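Local coordinates for protein putative dehydrogenase (Amycolatopsis orientalis, PDB 5A9T) that reduces cyclic imines to amines as an NADPH-dependent imine reductase, with a Rossmann-type nucleotide-binding domain and a helical C-terminal domain, at residues Asp53-Ala61 against Ala78-Leu86. Numbering follows the deposited sequence. Where two conformers were deposited one is given.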
ATOM      1  N   ASP A  53     -26.347 -25.850 -26.256  1.00 24.70           N
ATOM      2  CA  ASP A  53     -25.822 -25.182 -27.485  1.00 27.11           C
ATOM      3  C   ASP A  53     -26.482 -23.812 -27.858  1.00 28.20           C
ATOM      4  O   ASP A  53     -25.747 -22.925 -28.320  1.00 27.83           O
ATOM      5  CB  ASP A  53     -25.970 -26.145 -28.720  1.00 30.10           C
ATOM      6  CG  ASP A  53     -24.995 -27.395 -28.642  1.00 34.47           C
ATOM      7  OD1 ASP A  53     -23.893 -27.270 -28.078  1.00 44.44           O
ATOM      8  OD2 ASP A  53     -25.380 -28.502 -29.118  1.00 44.61           O
ATOM      9  N   ASP A  54     -27.800 -23.665 -27.633  1.00 23.03           N
ATOM     10  CA  ASP A  54     -28.461 -22.466 -28.061  1.00 21.02           C
ATOM     11  C   ASP A  54     -28.686 -21.574 -26.828  1.00 18.80           C
ATOM     12  O   ASP A  54     -29.087 -22.054 -25.770  1.00 20.39           O
ATOM     13  CB  ASP A  54     -29.747 -22.835 -28.754  1.00 25.43           C
ATOM     14  CG  ASP A  54     -30.654 -21.685 -29.166  1.00 32.47           C
ATOM     15  OD1 ASP A  54     -30.574 -20.382 -29.040  1.00 36.58           O
ATOM     16  OD2 ASP A  54     -31.624 -22.193 -29.791  1.00 48.93           O
ATOM     17  N   ILE A  55     -28.384 -20.303 -27.020  1.00 18.84           N
ATOM     18  CA  ILE A  55     -28.612 -19.346 -25.924  1.00 18.25           C
ATOM     19  C   ILE A  55     -30.018 -19.314 -25.423  1.00 19.35           C
ATOM     20  O   ILE A  55     -30.225 -19.107 -24.195  1.00 17.82           O
ATOM     21  CB  ILE A  55     -28.049 -17.946 -26.269  1.00 19.80           C
ATOM     22  CG1 ILE A  55     -27.952 -17.001 -25.059  1.00 17.94           C
ATOM     23  CG2 ILE A  55     -28.889 -17.270 -27.319  1.00 20.86           C
ATOM     24  CD1 ILE A  55     -27.064 -17.463 -23.968  1.00 18.34           C
ATOM     25  N   VAL A  56     -31.037 -19.525 -26.281  1.00 19.15           N
ATOM     26  CA  VAL A  56     -32.357 -19.492 -25.775  1.00 19.10           C
ATOM     27  C   VAL A  56     -32.577 -20.652 -24.782  1.00 18.47           C
ATOM     28  O   VAL A  56     -33.238 -20.501 -23.709  1.00 18.61           O
ATOM     29  CB  VAL A  56     -33.358 -19.548 -26.949  1.00 22.59           C
ATOM     30  CG1 VAL A  56     -34.798 -19.655 -26.429  1.00 26.16           C
ATOM     31  CG2 VAL A  56     -33.261 -18.295 -27.834  1.00 25.29           C
ATOM     32  N   ASP A  57     -32.100 -21.838 -25.122  1.00 19.63           N
ATOM     33  CA  ASP A  57     -32.238 -22.942 -24.207  0.70 20.02           C
ATOM     34  C   ASP A  57     -31.444 -22.710 -22.925  1.00 19.10           C
ATOM     35  O   ASP A  57     -31.901 -23.025 -21.824  1.00 20.07           O
ATOM     36  CB  ASP A  57     -31.805 -24.243 -24.867  0.70 21.91           C
ATOM     37  CG  ASP A  57     -32.671 -24.635 -26.086  0.70 24.62           C
ATOM     38  OD1 ASP A  57     -33.900 -24.375 -26.126  0.70 28.74           O
ATOM     39  OD2 ASP A  57     -32.065 -25.242 -27.013  0.70 27.41           O
ATOM     40  N   ALA A  58     -30.246 -22.127 -23.015  1.00 16.94           N
ATOM     41  CA  ALA A  58     -29.487 -21.856 -21.818  1.00 17.01           C
ATOM     42  C   ALA A  58     -30.207 -20.868 -20.896  1.00 17.18           C
ATOM     43  O   ALA A  58     -30.315 -21.090 -19.717  1.00 16.74           O
ATOM     44  CB  ALA A  58     -28.150 -21.265 -22.172  1.00 19.08           C
ATOM     45  N   VAL A  59     -30.701 -19.795 -21.478  1.00 15.82           N
ATOM     46  CA  VAL A  59     -31.470 -18.781 -20.705  1.00 16.54           C
ATOM     47  C   VAL A  59     -32.723 -19.432 -20.087  1.00 16.74           C
ATOM     48  O   VAL A  59     -33.113 -19.110 -18.906  1.00 16.58           O
ATOM     49  CB  VAL A  59     -31.834 -17.604 -21.650  1.00 17.73           C
ATOM     50  CG1 VAL A  59     -32.885 -16.666 -21.093  1.00 21.32           C
ATOM     51  CG2 VAL A  59     -30.543 -16.798 -21.902  1.00 18.45           C
ATOM     52  N   SER A  60     -33.428 -20.260 -20.879  1.00 15.84           N
ATOM     53  CA  SER A  60     -34.692 -20.827 -20.403  0.50 15.22           C
ATOM     54  C   SER A  60     -34.525 -21.863 -19.282  1.00 15.78           C
ATOM     55  O   SER A  60     -35.503 -22.258 -18.622  1.00 17.12           O
ATOM     56  CB  SER A  60     -35.477 -21.427 -21.605  0.50 15.20           C
ATOM     57  OG  SER A  60     -35.762 -20.472 -22.593  0.50 12.88           O
ATOM     58  N   ALA A  61     -33.292 -22.362 -19.036  1.00 16.38           N
ATOM     59  CA  ALA A  61     -33.023 -23.427 -18.081  1.00 17.64           C
ATOM     60  C   ALA A  61     -33.125 -22.963 -16.630  1.00 15.15           C
ATOM     61  O   ALA A  61     -33.293 -23.771 -15.711  1.00 17.12           O
ATOM     62  CB  ALA A  61     -31.650 -24.056 -18.291  1.00 19.53           C
ATOM     63  N   ALA A  78     -24.770 -11.318 -27.339  1.00 18.84           N
ATOM     64  CA  ALA A  78     -24.844 -12.718 -26.931  1.00 17.53           C
ATOM     65  C   ALA A  78     -26.227 -13.149 -26.519  1.00 19.02           C
ATOM     66  O   ALA A  78     -26.627 -14.273 -26.860  1.00 21.24           O
ATOM     67  CB  ALA A  78     -23.858 -12.960 -25.812  1.00 19.83           C
ATOM     68  N   LEU A  79     -26.891 -12.295 -25.746  1.00 18.59           N
ATOM     69  CA  LEU A  79     -28.199 -12.679 -25.263  1.00 18.40           C
ATOM     70  C   LEU A  79     -29.285 -12.135 -26.109  1.00 18.47           C
ATOM     71  O   LEU A  79     -30.510 -12.439 -25.848  1.00 19.81           O
ATOM     72  CB  LEU A  79     -28.387 -12.209 -23.812  1.00 20.15           C
ATOM     73  CG  LEU A  79     -27.721 -13.096 -22.760  1.00 27.55           C
ATOM     74  CD1 LEU A  79     -26.375 -13.753 -23.012  1.00 32.51           C
ATOM     75  CD2 LEU A  79     -27.712 -12.142 -21.521  1.00 32.92           C
ATOM     76  N   GLY A  80     -29.021 -11.428 -27.219  1.00 20.41           N
ATOM     77  CA  GLY A  80     -30.083 -10.853 -28.056  1.00 21.86           C
ATOM     78  C   GLY A  80     -31.090 -11.901 -28.554  1.00 21.55           C
ATOM     79  O   GLY A  80     -32.274 -11.606 -28.534  1.00 25.14           O
ATOM     80  N   PRO A  81     -30.653 -13.056 -28.994  1.00 21.20           N
ATOM     81  CA  PRO A  81     -31.616 -13.994 -29.533  1.00 21.73           C
ATOM     82  C   PRO A  81     -32.642 -14.496 -28.464  1.00 23.26           C
ATOM     83  O   PRO A  81     -33.670 -15.150 -28.784  1.00 26.28           O
ATOM     84  CB  PRO A  81     -30.782 -15.171 -30.032  1.00 25.94           C
ATOM     85  CG  PRO A  81     -29.471 -14.544 -30.396  1.00 26.11           C
ATOM     86  CD  PRO A  81     -29.261 -13.487 -29.349  1.00 22.26           C
ATOM     87  N   ALA A  82     -32.284 -14.306 -27.191  1.00 20.74           N
ATOM     88  CA  ALA A  82     -33.087 -14.809 -26.085  1.00 18.77           C
ATOM     89  C   ALA A  82     -33.934 -13.707 -25.484  1.00 23.12           C
ATOM     90  O   ALA A  82     -34.364 -13.768 -24.324  1.00 22.62           O
ATOM     91  CB  ALA A  82     -32.159 -15.483 -25.054  1.00 21.19           C
ATOM     92  N   ARG A  83     -34.235 -12.685 -26.286  1.00 24.30           N
ATOM     93  CA  ARG A  83     -34.981 -11.532 -25.807  1.00 27.78           C
ATOM     94  C   ARG A  83     -36.222 -11.893 -24.992  1.00 23.14           C
ATOM     95  O   ARG A  83     -36.411 -11.385 -23.899  1.00 24.48           O
ATOM     96  CB  ARG A  83     -35.383 -10.619 -27.009  1.00 30.65           C
ATOM     97  CG  ARG A  83     -36.378  -9.479 -26.637  1.00 36.36           C
ATOM     98  N   GLU A  84     -37.041 -12.652 -25.656  1.00 24.35           N
ATOM     99  CA  GLU A  84     -38.318 -12.990 -25.022  1.00 26.24           C
ATOM    100  C   GLU A  84     -38.130 -13.861 -23.756  1.00 22.10           C
ATOM    101  O   GLU A  84     -38.798 -13.626 -22.684  1.00 21.63           O
ATOM    102  CB  GLU A  84     -39.212 -13.673 -26.071  1.00 31.39           C
ATOM    103  CG  GLU A  84     -39.739 -12.737 -27.186  1.00 34.55           C
ATOM    104  N   ALA A  85     -37.224 -14.851 -23.863  1.00 18.70           N
ATOM    105  CA  ALA A  85     -36.970 -15.724 -22.775  1.00 16.40           C
ATOM    106  C   ALA A  85     -36.422 -15.049 -21.564  1.00 17.58           C
ATOM    107  O   ALA A  85     -36.516 -15.571 -20.483  1.00 17.24           O
ATOM    108  CB  ALA A  85     -36.132 -16.883 -23.190  1.00 18.58           C
ATOM    109  N   LEU A  86     -35.770 -13.894 -21.719  1.00 16.87           N
ATOM    110  CA  LEU A  86     -35.169 -13.201 -20.619  1.00 16.76           C
ATOM    111  C   LEU A  86     -36.181 -12.592 -19.629  1.00 16.89           C
ATOM    112  O   LEU A  86     -35.850 -12.329 -18.507  1.00 16.15           O
ATOM    113  CB  LEU A  86     -34.265 -12.066 -21.099  1.00 18.25           C
ATOM    114  CG  LEU A  86     -32.947 -12.570 -21.707  1.00 21.00           C
ATOM    115  CD1 LEU A  86     -32.353 -11.523 -22.660  1.00 23.48           C
ATOM    116  CD2 LEU A  86     -32.073 -12.934 -20.558  1.00 21.39           C
TER
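Val59 and Ala82 meet at the middle of an apolar contact between helix 55-60 and the segment 78-86, which follows on from the end of helix 75-78. Val59 CG2 lies 3.8 Å from Ala82 CB. Its other methyl, CG1, stands anti to the backbone N (chi1 166°) and reaches Ala85 CB and, at 3.9 Å, Leu86 CD2. Ile55 CD1 touches Leu79 CD1 at 3.9 Å, and Ile55 CG2 rests on Pro81 CB; in both cases the side chains cross at about a right angle. The small side chain of Ala82 is consistent with the close backbone approach, Val56 CA lying 4.7 Å from Ala82 CA.

Aliphatic carbons also press on backbone carbonyls. The Val56 methyl CG2 packs 3.3 Å from Pro81 O, and the Ile55 methylene CG1 lies 3.5 Å from Ala78 O.

No hydrogen bond crosses the contact. Within 53-61, Asp54 OD1 caps the helix by accepting from Val56 N at 2.9 Å.

The contact joins two crossover connections of the Rossmann-type domain. Beneath it, Ile55 touches Trp34 of strand 30-34, and Val59 and Leu86 touch Leu65 of strand 64-67. Trp108 of helix 99-111 packs on Leu79 and Leu86.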